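Local coordinates for protein ribonucleoside-diphosphate reductase, alpha chain (PDB 6DQX) that probably reduces ribonucleoside diphosphates to deoxyribonucleotides, as the catalytic alpha subunit of a class Id ribonucleotide reductase, at residues 320-323 against 324-328; 499-502 against 503-506. All coordinates share one frame; numbering follows the deposited sequence.

Contact 1: residues 320-323 against 324-328; sequences MSEF and IEKSK. With EDO (1,2-ethanediol), chain F.
With OG of Ser-327 set between its own backbone N and carbonyl carbon (chi1 63°), and the ring of Phe-323 swung to the far side from its backbone N (chi1 168°), the serine reaches back one helical turn to both the carbonyl and the ring of the phenylalanine. Its OG donates to Phe-323 O at 2.8 Å, tilted 34° from the carbonyl plane, and Ser-327 N bonds the same oxygen, so two donors grip one acceptor. Ser-327 CB sits over one face of the ring, 4.0 Å from its centroid, a CH-pi contact. Serine suits this place because it is small enough to lie against an aromatic face and can tie its hydroxyl back to the helix; that OG also bonds His-337.

The same i to i+4 spacing, characteristic of an alpha-helix, pairs Met-320 with Ile-324 and Glu-322 with Lys-326, over the regular backbone bonds. Ile-324 N donates to Met-320 O at 2.9 Å, while Ile-324 CD1 approaches Met-320 CG at 4.1 Å, the two side chains crossing at about a right angle. On another side of the helix Glu-322 and Lys-326 run alongside each other, their methylenes in contact; the salt bridge from OE2 to NZ is long, 3.8 Å. Their stronger partners are backbone groups: Gly-96 N for the glutamate, Leu-97 O and Gly-100 O for the lysine. Ser-321 OG bonds Arg-344 and, at 2.9 Å, O1 of an ethanediol probably left from crystallisation.

All this belongs to the C-terminal turns of helix 308-327. Met-320, Phe-323 and Ile-324 pack on Ala-340 of helix 334-343, and Met-320 and Phe-323 also touch strand 288-296.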
loop_
_atom_site.group_PDB
_atom_site.type_symbol
_atom_site.label_atom_id
_atom_site.label_comp_id
_atom_site.label_asym_id
_atom_site.label_seq_id
_atom_site.Cartn_x
_atom_site.Cartn_y
_atom_site.Cartn_z
ATOM N N MET A 320 18.983 -21.091 6.094
ATOM C CA MET A 320 18.334 -20.892 4.804
ATOM C C MET A 320 17.348 -22.021 4.470
ATOM O O MET A 320 16.272 -21.757 3.933
ATOM C CB MET A 320 19.379 -20.761 3.676
ATOM C CG MET A 320 18.852 -20.174 2.366
ATOM S SD MET A 320 18.066 -18.540 2.433
ATOM C CE MET A 320 18.943 -17.760 3.805
ATOM N N SER A 321 17.696 -23.260 4.793
ATOM C CA SER A 321 16.733 -24.364 4.634
ATOM C C SER A 321 15.433 -24.100 5.421
ATOM O O SER A 321 14.337 -24.328 4.894
ATOM C CB SER A 321 17.359 -25.705 5.017
ATOM O OG SER A 321 18.424 -26.009 4.145
ATOM N N GLU A 322 15.547 -23.546 6.631
ATOM C CA GLU A 322 14.356 -23.138 7.388
ATOM C C GLU A 322 13.546 -22.049 6.692
ATOM O O GLU A 322 12.298 -22.146 6.614
ATOM C CB GLU A 322 14.691 -22.677 8.812
ATOM C CG GLU A 322 13.447 -22.238 9.567
ATOM C CD GLU A 322 13.696 -21.922 11.004
ATOM O OE1 GLU A 322 13.767 -22.876 11.790
ATOM O OE2 GLU A 322 13.805 -20.721 11.338
ATOM N N PHE A 323 14.221 -20.993 6.222
ATOM C CA PHE A 323 13.514 -19.967 5.486
ATOM C C PHE A 323 12.767 -20.592 4.305
ATOM O O PHE A 323 11.592 -20.266 4.074
ATOM C CB PHE A 323 14.406 -18.813 5.007
ATOM C CG PHE A 323 13.723 -17.927 4.023
ATOM C CD1 PHE A 323 12.843 -16.929 4.461
ATOM C CD2 PHE A 323 13.862 -18.137 2.660
ATOM C CE1 PHE A 323 12.153 -16.153 3.546
ATOM C CE2 PHE A 323 13.170 -17.358 1.738
ATOM C CZ PHE A 323 12.321 -16.363 2.182
ATOM N N ILE A 324 13.439 -21.453 3.551
ATOM C CA ILE A 324 12.813 -22.086 2.383
ATOM C C ILE A 324 11.560 -22.842 2.837
ATOM O O ILE A 324 10.500 -22.657 2.231
ATOM C CB ILE A 324 13.821 -22.964 1.604
ATOM C CG1 ILE A 324 14.854 -22.070 0.895
ATOM C CG2 ILE A 324 13.139 -23.889 0.575
ATOM C CD1 ILE A 324 16.166 -22.765 0.608
ATOM N N GLU A 325 11.674 -23.661 3.884
ATOM C CA GLU A 325 10.534 -24.493 4.350
ATOM C C GLU A 325 9.359 -23.625 4.827
ATOM O O GLU A 325 8.191 -23.910 4.512
ATOM C CB GLU A 325 10.985 -25.452 5.461
ATOM C CG GLU A 325 9.930 -26.384 6.059
ATOM C CD GLU A 325 9.231 -27.273 5.035
ATOM O OE1 GLU A 325 8.065 -27.654 5.300
ATOM O OE2 GLU A 325 9.827 -27.593 3.972
ATOM N N LYS A 326 9.673 -22.575 5.581
ATOM C CA LYS A 326 8.658 -21.671 6.123
ATOM C C LYS A 326 7.975 -20.821 5.071
ATOM O O LYS A 326 6.753 -20.576 5.158
ATOM C CB LYS A 326 9.262 -20.751 7.190
ATOM C CG LYS A 326 9.546 -21.434 8.507
ATOM C CD LYS A 326 9.951 -20.396 9.540
ATOM C CE LYS A 326 9.977 -20.959 10.942
ATOM N NZ LYS A 326 10.138 -19.820 11.895
ATOM N N SER A 327 8.753 -20.346 4.097
ATOM C CA SER A 327 8.234 -19.465 3.051
ATOM C C SER A 327 7.449 -20.148 1.941
ATOM O O SER A 327 6.801 -19.451 1.162
ATOM C CB SER A 327 9.359 -18.643 2.411
ATOM O OG SER A 327 10.291 -19.476 1.774
ATOM N N LYS A 328 7.496 -21.486 1.847
ATOM C CA LYS A 328 6.921 -22.185 0.694
ATOM C C LYS A 328 5.413 -21.978 0.544
ATOM O O LYS A 328 4.897 -22.059 -0.556
ATOM C CB LYS A 328 7.209 -23.696 0.758
ATOM C CG LYS A 328 6.353 -24.455 1.748
ATOM C CD LYS A 328 6.756 -25.925 1.850
ATOM C CE LYS A 328 5.891 -26.611 2.902
ATOM N NZ LYS A 328 6.310 -28.006 3.195
HETATM C C1 EDO F . 20.283 -29.117 5.435
HETATM O O1 EDO F . 19.226 -28.232 5.834
HETATM C C2 EDO F . 21.493 -28.356 4.919
HETATM O O2 EDO F . 21.108 -27.338 4.003
#

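Contact 2: residues 499-502 against 503-506; sequences EISQ and LSVI
Ser-504 OG donates to Ser-501 O at 2.8 Å, and Ser-504 N in turn donates to Ser-501 OG at 3.2 Å. The second bond makes Ser-501 the N-cap of helix 502-513: with its OG anti to its own backbone N (chi1 171°), the hydroxyl folds over the first turn and receives the amide of Ser-504, whose i-4 residue, Ile-500, still lies in the loop and offers it no helical carbonyl. Serine fits the site because its short side chain can accept that amide while its one proton is left for the carbonyls of Cys-569 and Leu-566, both within bonding distance near the chain's C-terminal end. Ser-501 O also takes weak bonds from the amides of Ser-504 and Val-505, so regular helical bonding is first clear at Ile-506 N to Gln-502 O, 3.2 Å.

Gln-502, bent at chi2, turns its amide back: NE2 gives a bond to Ile-500 O from above the carbonyl plane, and OE1 accepts from Met-525 N. A glutamine can thus join the incoming loop to strand 524-525. Leu-503 and Ile-506 present hydrocarbon to Leu-538 of helix 532-544. Beside the cap, CG2 of Ile-500 lies 3.7 Å from Ser-504 OG.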
loop_
_atom_site.group_PDB
_atom_site.type_symbol
_atom_site.label_atom_id
_atom_site.label_comp_id
_atom_site.label_asym_id
_atom_site.label_seq_id
_atom_site.Cartn_x
_atom_site.Cartn_y
_atom_site.Cartn_z
ATOM N N GLU A 499 38.672 10.533 15.949
ATOM C CA GLU A 499 40.099 10.881 15.877
ATOM C C GLU A 499 40.891 10.097 14.821
ATOM O O GLU A 499 42.046 10.423 14.528
ATOM C CB GLU A 499 40.729 10.676 17.262
ATOM C CG GLU A 499 40.237 11.693 18.297
ATOM C CD GLU A 499 40.493 11.290 19.751
ATOM O OE1 GLU A 499 40.730 10.088 20.048
ATOM O OE2 GLU A 499 40.418 12.194 20.621
ATOM N N ILE A 500 40.284 9.045 14.274
ATOM C CA ILE A 500 40.940 8.151 13.329
ATOM C C ILE A 500 40.818 8.703 11.910
ATOM O O ILE A 500 39.836 9.366 11.559
ATOM C CB ILE A 500 40.379 6.700 13.488
ATOM C CG1 ILE A 500 40.930 6.081 14.773
ATOM C CG2 ILE A 500 40.746 5.806 12.308
ATOM C CD1 ILE A 500 40.215 4.857 15.291
ATOM N N SER A 501 41.846 8.451 11.103
ATOM C CA SER A 501 41.831 8.762 9.687
ATOM C C SER A 501 40.690 8.038 8.990
ATOM O O SER A 501 40.643 6.808 8.999
ATOM C CB SER A 501 43.134 8.303 9.019
ATOM O OG SER A 501 43.016 8.420 7.608
ATOM N N GLN A 502 39.782 8.798 8.399
ATOM C CA GLN A 502 38.657 8.206 7.665
ATOM C C GLN A 502 39.124 7.624 6.344
ATOM O O GLN A 502 38.508 6.666 5.828
ATOM C CB GLN A 502 37.526 9.216 7.467
ATOM C CG GLN A 502 37.049 9.812 8.783
ATOM C CD GLN A 502 36.532 8.748 9.742
ATOM O OE1 GLN A 502 35.555 8.050 9.433
ATOM N NE2 GLN A 502 37.151 8.638 10.918
ATOM N N LEU A 503 40.246 8.145 5.820
ATOM C CA LEU A 503 40.890 7.497 4.686
ATOM C C LEU A 503 41.304 6.064 5.043
ATOM O O LEU A 503 41.150 5.161 4.204
ATOM C CB LEU A 503 42.085 8.302 4.157
ATOM C CG LEU A 503 42.729 7.785 2.868
ATOM C CD1 LEU A 503 41.745 7.667 1.715
ATOM C CD2 LEU A 503 43.901 8.689 2.475
ATOM N N SER A 504 41.767 5.840 6.274
ATOM C CA SER A 504 42.159 4.484 6.700
ATOM C C SER A 504 40.974 3.511 6.749
ATOM O O SER A 504 41.098 2.342 6.365
ATOM C CB SER A 504 42.964 4.487 8.007
ATOM O OG SER A 504 42.140 4.484 9.152
ATOM N N VAL A 505 39.815 4.017 7.163
ATOM C CA VAL A 505 38.577 3.232 7.149
ATOM C C VAL A 505 38.281 2.753 5.720
ATOM O O VAL A 505 38.061 1.572 5.478
ATOM C CB VAL A 505 37.403 4.057 7.736
ATOM C CG1 VAL A 505 36.062 3.401 7.444
ATOM C CG2 VAL A 505 37.599 4.234 9.235
ATOM N N ILE A 506 38.347 3.680 4.767
ATOM C CA ILE A 506 38.078 3.390 3.362
ATOM C C ILE A 506 39.120 2.450 2.766
ATOM O O ILE A 506 38.771 1.462 2.081
ATOM C CB ILE A 506 38.011 4.712 2.542
ATOM C CG1 ILE A 506 36.870 5.601 3.047
ATOM C CG2 ILE A 506 37.882 4.453 1.050
ATOM C CD1 ILE A 506 35.538 4.941 3.158
#

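Overall arrangement
Contact 1 precedes contact 2 along the chain, and they lie on opposite sides of the chain's centre, with their own centres about 40 Å apart and nearest atoms about 27 Å apart. Neither touches the other, and they share no helix. The two concern opposite ends of helices: residues 320-328 belong to the last turns of helix 308-327, residues 499-506 to the start of helix 502-513. Both helices nevertheless meet the same branched sheet, the first through strand 288-296 and the second through strand 524-525. The contacts thus lie at the two kinds of helix end, at separate places around the sheet of the ribonucleotide reductase barrel, and no direct coupling between them is evident.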